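Local atomic coordinates of 16S rRNA methyltransferase (Streptomyces sp. DSM 40477, PDB entry 3MQ2), a protein that methylates N1 of adenine 1408 in 16S rRNA using S-adenosyl-L-methionine, conferring resistance to aminoglycosides such as kanamycin, neomycin and apramycin. Residues A[13-18]-A[82-87]; A[138-143]-A[156-161]. All coordinates share one frame; numbering follows the deposited sequence. Where two conformers were deposited one is given.

Contact 1. Residues A[13-18]-A[82-87]; sequences QEFSDA and NLLYLW
Phe15 meets Leu84 and Leu86 across a wide backbone gap, its CA lying 11.7 Å from CA of Leu84 and 10.4 Å from CA of Leu86, so side chains alone join the two chain segments. The arrangement shows how an appendage is seated on a Rossmann-like methyltransferase core. Residues 13-14 end the second strand of an N-terminal beta-hairpin, formed by strands 5-8 and 11-14, while 83-87 is an outermost strand of the seven-stranded sheet with order 3-2-1-4-5-7-6. Phe15 occupies the link between the hairpin and helix 17-24. Its CG is tucked between the backbone N and the carbonyl carbon (chi1 67°), and the ring projects toward the core strand. The leucine methyls arrive at the rim of the ring, near its plane, and do not lie over a face. Leu84 comes from the opposite direction to Phe15, with CD2 3.7 Å from CZ of Phe15 at the ring edge and its other methyl, CD1, 4.0 Å from the same CZ. Leu86 crosses the aromatic side chain at about a right angle and brings CD2 to 3.9 Å from Phe15 CE1. Arg6 on the first hairpin strand touches both Phe15 and Leu84, whereas Leu86 also packs against Pro94, Val55 and Leu57. The cofactor site is nearby but not part of the contact: the side chain of Leu86 is about 10 Å from the bound S-adenosyl-L-homocysteine. Two polar bonds lie close to Phe15 along the chain. Ser16 is the N-cap of helix 17-24, its OG bonded to Glu19 N. Just before Phe15, Gln13 NE2 donates a nearly straight bond (168°) to Glu14 O at 2.9 Å, landing on a lone pair in the carbonyl plane.

Contact 2. Residues A[138-143]-A[156-161]; sequences VALNLH and PEPTPD
Leu142 and Glu157 pass each other at about a right angle, the leucine lying across the acid's aliphatic stem. With Glu157 CG anti to its backbone N (chi1 180°) and the chain extended beyond it, that stem reaches far enough to put CG 3.8 Å from Leu142 CD2 and OE2 3.8 Å from Leu142 CB. The same CD2 also sits 3.7 Å from the carbonyl O of Pro158, a van der Waals approach to a polar atom. Leu140 meets the adjoining proline at a slant: its extended end (chi2 180°) carries CD1 to 3.7 Å from Pro158 CG. Together the two leucines address one proline from the end of core strand 134-141 and the short 3-10 turn that follows it. An Asx turn shapes this exit, His143 N donating to Asn141 OD1 from well above the carbonyl plane. The partner residues lead into helix 160-173, for which Thr159 is the N-cap. Leu210 of the neighbouring strand 209-216 touches both Leu142 and Pro158, and the side chain of Leu140 is about 4 Å from that of Pro107, which probably belongs to the S-adenosylmethionine-binding loop. Methylene and methyl groups thus supply the adhesion, while Glu157 OE2 forms a salt bridge with Arg146, which probably favours the ionised carboxylate as its stem packs on the leucine.

How the contacts relate
From the N terminus the chain first makes the small hairpin and enters helix 17-24. Contact 1 then closes a loop of 63 residues, spanning the first core strands and helices, when strand 83-87 meets the residue that follows the hairpin. Contact 2 opens only later and closes a much shorter excursion of 12 residues, without helix or strand, between strand 134-141 and helix 160-173. The two loops therefore lie in series, neither nested nor crossed. Their centres are 32 Å apart, on opposite sides of the chain's centre, yet both reach the same seven-stranded sheet: one joins the hairpin's exit to an outermost strand, the other a pre-helix loop to an interior strand's end and following turn.

Contact 1. Residues A[13-18]-A[82-87]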
loop_
_atom_site.group_PDB
_atom_site.type_symbol
_atom_site.label_atom_id
_atom_site.label_comp_id
_atom_site.label_asym_id
_atom_site.label_seq_id
_atom_site.Cartn_x
_atom_site.Cartn_y
_atom_site.Cartn_z
ATOM N N GLN A 13 -20.852 -1.345 -0.368
ATOM C CA GLN A 13 -21.741 -0.204 -0.521
ATOM C C GLN A 13 -21.052 0.959 -1.220
ATOM O O GLN A 13 -20.078 1.521 -0.711
ATOM C CB GLN A 13 -22.291 0.258 0.833
ATOM C CG GLN A 13 -23.207 1.478 0.710
ATOM C CD GLN A 13 -24.475 1.183 -0.076
ATOM O OE1 GLN A 13 -25.248 0.302 0.292
ATOM N NE2 GLN A 13 -24.697 1.928 -1.158
ATOM N N GLU A 14 -21.557 1.308 -2.396
ATOM C CA GLU A 14 -21.067 2.477 -3.100
ATOM C C GLU A 14 -21.443 3.723 -2.316
ATOM O O GLU A 14 -22.519 3.792 -1.710
ATOM C CB GLU A 14 -21.640 2.543 -4.521
ATOM C CG GLU A 14 -21.140 1.428 -5.426
ATOM C CD GLU A 14 -21.526 1.601 -6.888
ATOM O OE1 GLU A 14 -21.158 0.725 -7.696
ATOM O OE2 GLU A 14 -22.196 2.598 -7.234
ATOM N N PHE A 15 -20.558 4.709 -2.327
ATOM C CA PHE A 15 -20.896 6.008 -1.771
ATOM C C PHE A 15 -20.187 7.128 -2.541
ATOM O O PHE A 15 -19.249 6.884 -3.301
ATOM C CB PHE A 15 -20.595 6.059 -0.269
ATOM C CG PHE A 15 -19.141 5.977 0.059
ATOM C CD1 PHE A 15 -18.467 4.774 -0.020
ATOM C CD2 PHE A 15 -18.449 7.106 0.460
ATOM C CE1 PHE A 15 -17.114 4.696 0.286
ATOM C CE2 PHE A 15 -17.100 7.037 0.773
ATOM C CZ PHE A 15 -16.433 5.829 0.686
ATOM N N SER A 16 -20.642 8.356 -2.346
ATOM C CA SER A 16 -20.242 9.448 -3.226
ATOM C C SER A 16 -18.929 10.100 -2.819
ATOM O O SER A 16 -18.522 10.047 -1.657
ATOM C CB SER A 16 -21.345 10.507 -3.272
ATOM O OG SER A 16 -21.496 11.122 -2.004
ATOM N N ASP A 17 -18.264 10.716 -3.788
ATOM C CA ASP A 17 -17.059 11.499 -3.533
ATOM C C ASP A 17 -17.341 12.593 -2.512
ATOM O O ASP A 17 -16.490 12.941 -1.694
ATOM C CB ASP A 17 -16.565 12.144 -4.828
ATOM C CG ASP A 17 -16.411 11.148 -5.952
ATOM O OD1 ASP A 17 -16.289 9.940 -5.663
ATOM O OD2 ASP A 17 -16.408 11.573 -7.126
ATOM N N ALA A 18 -18.545 13.150 -2.582
ATOM C CA ALA A 18 -18.956 14.203 -1.664
ATOM C C ALA A 18 -18.999 13.689 -0.228
ATOM O O ALA A 18 -18.612 14.388 0.708
ATOM C CB ALA A 18 -20.309 14.767 -2.074
ATOM N N ASN A 82 -11.782 5.960 11.720
ATOM C CA ASN A 82 -10.845 6.571 10.775
ATOM C C ASN A 82 -10.237 5.562 9.813
ATOM O O ASN A 82 -9.088 5.692 9.409
ATOM C CB ASN A 82 -9.725 7.296 11.525
ATOM C CG ASN A 82 -8.887 6.354 12.385
ATOM O OD1 ASN A 82 -9.393 5.365 12.923
ATOM N ND2 ASN A 82 -7.600 6.660 12.519
ATOM N N LEU A 83 -11.021 4.557 9.454
ATOM C CA LEU A 83 -10.541 3.466 8.615
ATOM C C LEU A 83 -11.618 3.091 7.604
ATOM O O LEU A 83 -12.767 2.835 7.962
ATOM C CB LEU A 83 -10.191 2.264 9.493
ATOM C CG LEU A 83 -9.680 0.995 8.807
ATOM C CD1 LEU A 83 -8.481 1.293 7.896
ATOM C CD2 LEU A 83 -9.303 -0.027 9.884
ATOM N N LEU A 84 -11.232 3.063 6.338
ATOM C CA LEU A 84 -12.157 2.800 5.260
ATOM C C LEU A 84 -11.525 1.792 4.307
ATOM O O LEU A 84 -10.443 2.030 3.779
ATOM C CB LEU A 84 -12.453 4.113 4.527
ATOM C CG LEU A 84 -13.219 4.051 3.218
ATOM C CD1 LEU A 84 -14.634 3.571 3.468
ATOM C CD2 LEU A 84 -13.233 5.438 2.575
ATOM N N TYR A 85 -12.197 0.659 4.113
ATOM C CA TYR A 85 -11.757 -0.351 3.157
ATOM C C TYR A 85 -12.548 -0.216 1.857
ATOM O O TYR A 85 -13.780 -0.129 1.874
ATOM C CB TYR A 85 -11.957 -1.756 3.737
ATOM C CG TYR A 85 -11.009 -2.054 4.870
ATOM C CD1 TYR A 85 -9.699 -2.417 4.617
ATOM C CD2 TYR A 85 -11.422 -1.945 6.196
ATOM C CE1 TYR A 85 -8.824 -2.686 5.654
ATOM C CE2 TYR A 85 -10.556 -2.199 7.239
ATOM C CZ TYR A 85 -9.258 -2.566 6.958
ATOM O OH TYR A 85 -8.390 -2.826 7.988
ATOM N N LEU A 86 -11.837 -0.205 0.732
ATOM C CA LEU A 86 -12.468 -0.013 -0.575
ATOM C C LEU A 86 -12.117 -1.150 -1.528
ATOM O O LEU A 86 -11.040 -1.730 -1.461
ATOM C CB LEU A 86 -11.997 1.309 -1.201
ATOM C CG LEU A 86 -12.288 2.584 -0.414
ATOM C CD1 LEU A 86 -11.812 3.810 -1.205
ATOM C CD2 LEU A 86 -13.779 2.728 -0.091
ATOM N N TRP A 87 -13.029 -1.442 -2.443
ATOM C CA TRP A 87 -12.823 -2.494 -3.431
ATOM C C TRP A 87 -12.355 -1.842 -4.710
ATOM O O TRP A 87 -13.130 -1.153 -5.363
ATOM C CB TRP A 87 -14.164 -3.171 -3.694
ATOM C CG TRP A 87 -14.132 -4.420 -4.512
ATOM C CD1 TRP A 87 -13.070 -5.268 -4.728
ATOM C CD2 TRP A 87 -15.246 -4.981 -5.225
ATOM N NE1 TRP A 87 -13.473 -6.327 -5.526
ATOM C CE2 TRP A 87 -14.794 -6.168 -5.839
ATOM C CE3 TRP A 87 -16.580 -4.596 -5.385
ATOM C CZ2 TRP A 87 -15.635 -6.969 -6.616
ATOM C CZ3 TRP A 87 -17.415 -5.399 -6.159
ATOM C CH2 TRP A 87 -16.937 -6.565 -6.768
#

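Contact 2. Residues A[138-143]-A[156-161]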
loop_
_atom_site.group_PDB
_atom_site.type_symbol
_atom_site.label_atom_id
_atom_site.label_comp_id
_atom_site.label_asym_id
_atom_site.label_seq_id
_atom_site.Cartn_x
_atom_site.Cartn_y
_atom_site.Cartn_z
ATOM N N VAL A 138 7.262 1.697 -0.522
ATOM C CA VAL A 138 7.036 0.475 -1.284
ATOM C C VAL A 138 7.916 -0.588 -0.659
ATOM O O VAL A 138 9.139 -0.447 -0.630
ATOM C CB VAL A 138 7.413 0.622 -2.770
ATOM C CG1 VAL A 138 7.282 -0.724 -3.475
ATOM C CG2 VAL A 138 6.534 1.670 -3.460
ATOM N N ALA A 139 7.308 -1.642 -0.131
ATOM C CA ALA A 139 8.107 -2.670 0.524
ATOM C C ALA A 139 8.085 -3.887 -0.376
ATOM O O ALA A 139 7.070 -4.585 -0.474
ATOM C CB ALA A 139 7.558 -2.990 1.888
ATOM N N LEU A 140 9.193 -4.115 -1.071
ATOM C CA LEU A 140 9.251 -5.208 -2.033
ATOM C C LEU A 140 9.517 -6.525 -1.323
ATOM O O LEU A 140 10.431 -6.623 -0.515
ATOM C CB LEU A 140 10.359 -4.971 -3.052
ATOM C CG LEU A 140 10.204 -3.784 -3.991
ATOM C CD1 LEU A 140 11.402 -3.719 -4.922
ATOM C CD2 LEU A 140 8.895 -3.878 -4.789
ATOM N N ASN A 141 8.700 -7.529 -1.629
ATOM C CA ASN A 141 8.965 -8.890 -1.178
ATOM C C ASN A 141 9.986 -9.491 -2.128
ATOM O O ASN A 141 9.674 -9.780 -3.288
ATOM C CB ASN A 141 7.671 -9.703 -1.217
ATOM C CG ASN A 141 7.853 -11.129 -0.716
ATOM O OD1 ASN A 141 8.974 -11.609 -0.540
ATOM N ND2 ASN A 141 6.733 -11.823 -0.500
ATOM N N LEU A 142 11.212 -9.666 -1.643
ATOM C CA LEU A 142 12.304 -10.109 -2.491
ATOM C C LEU A 142 12.126 -11.567 -2.953
ATOM O O LEU A 142 12.793 -12.019 -3.881
ATOM C CB LEU A 142 13.643 -9.882 -1.778
ATOM C CG LEU A 142 13.971 -8.415 -1.483
ATOM C CD1 LEU A 142 15.113 -8.300 -0.477
ATOM C CD2 LEU A 142 14.298 -7.650 -2.766
ATOM N N HIS A 143 11.180 -12.284 -2.349
ATOM C CA HIS A 143 10.931 -13.654 -2.775
ATOM C C HIS A 143 10.310 -13.725 -4.163
ATOM O O HIS A 143 10.233 -14.800 -4.758
ATOM C CB HIS A 143 10.118 -14.426 -1.726
ATOM C CG HIS A 143 10.885 -14.669 -0.472
ATOM N ND1 HIS A 143 11.519 -15.864 -0.205
ATOM C CD2 HIS A 143 11.177 -13.847 0.566
ATOM C CE1 HIS A 143 12.149 -15.776 0.954
ATOM N NE2 HIS A 143 11.966 -14.558 1.435
ATOM N N PRO A 156 16.428 -8.185 -12.518
ATOM C CA PRO A 156 17.235 -8.815 -11.468
ATOM C C PRO A 156 16.680 -8.435 -10.101
ATOM O O PRO A 156 15.976 -7.435 -10.010
ATOM C CB PRO A 156 18.617 -8.188 -11.672
ATOM C CG PRO A 156 18.329 -6.856 -12.284
ATOM C CD PRO A 156 17.136 -7.073 -13.177
ATOM N N GLU A 157 16.975 -9.213 -9.062
ATOM C CA GLU A 157 16.524 -8.854 -7.720
ATOM C C GLU A 157 17.158 -7.527 -7.314
ATOM O O GLU A 157 18.376 -7.378 -7.376
ATOM C CB GLU A 157 16.894 -9.930 -6.697
ATOM C CG GLU A 157 16.435 -9.575 -5.272
ATOM C CD GLU A 157 16.789 -10.623 -4.237
ATOM O OE1 GLU A 157 16.651 -11.835 -4.532
ATOM O OE2 GLU A 157 17.206 -10.231 -3.120
ATOM N N PRO A 158 16.334 -6.553 -6.903
ATOM C CA PRO A 158 16.914 -5.250 -6.558
ATOM C C PRO A 158 17.624 -5.244 -5.212
ATOM O O PRO A 158 17.257 -5.954 -4.281
ATOM C CB PRO A 158 15.696 -4.328 -6.503
ATOM C CG PRO A 158 14.565 -5.240 -6.137
ATOM C CD PRO A 158 14.864 -6.545 -6.833
ATOM N N THR A 159 18.658 -4.421 -5.120
ATOM C CA THR A 159 19.387 -4.252 -3.878
ATOM C C THR A 159 19.368 -2.765 -3.579
ATOM O O THR A 159 19.018 -1.970 -4.452
ATOM C CB THR A 159 20.846 -4.695 -4.028
ATOM O OG1 THR A 159 21.515 -3.808 -4.934
ATOM C CG2 THR A 159 20.920 -6.123 -4.559
ATOM N N PRO A 160 19.743 -2.382 -2.350
ATOM C CA PRO A 160 19.804 -0.956 -2.037
ATOM C C PRO A 160 20.587 -0.189 -3.100
ATOM O O PRO A 160 20.144 0.871 -3.545
ATOM C CB PRO A 160 20.550 -0.936 -0.700
ATOM C CG PRO A 160 20.148 -2.215 -0.056
ATOM C CD PRO A 160 20.068 -3.215 -1.179
ATOM N N ASP A 161 21.728 -0.724 -3.520
ATOM C CA ASP A 161 22.551 -0.017 -4.493
ATOM C C ASP A 161 21.963 -0.039 -5.900
ATOM O O ASP A 161 21.906 0.991 -6.573
ATOM C CB ASP A 161 23.977 -0.567 -4.506
ATOM C CG ASP A 161 24.701 -0.327 -3.196
ATOM O OD1 ASP A 161 24.311 0.607 -2.463
ATOM O OD2 ASP A 161 25.659 -1.070 -2.901
#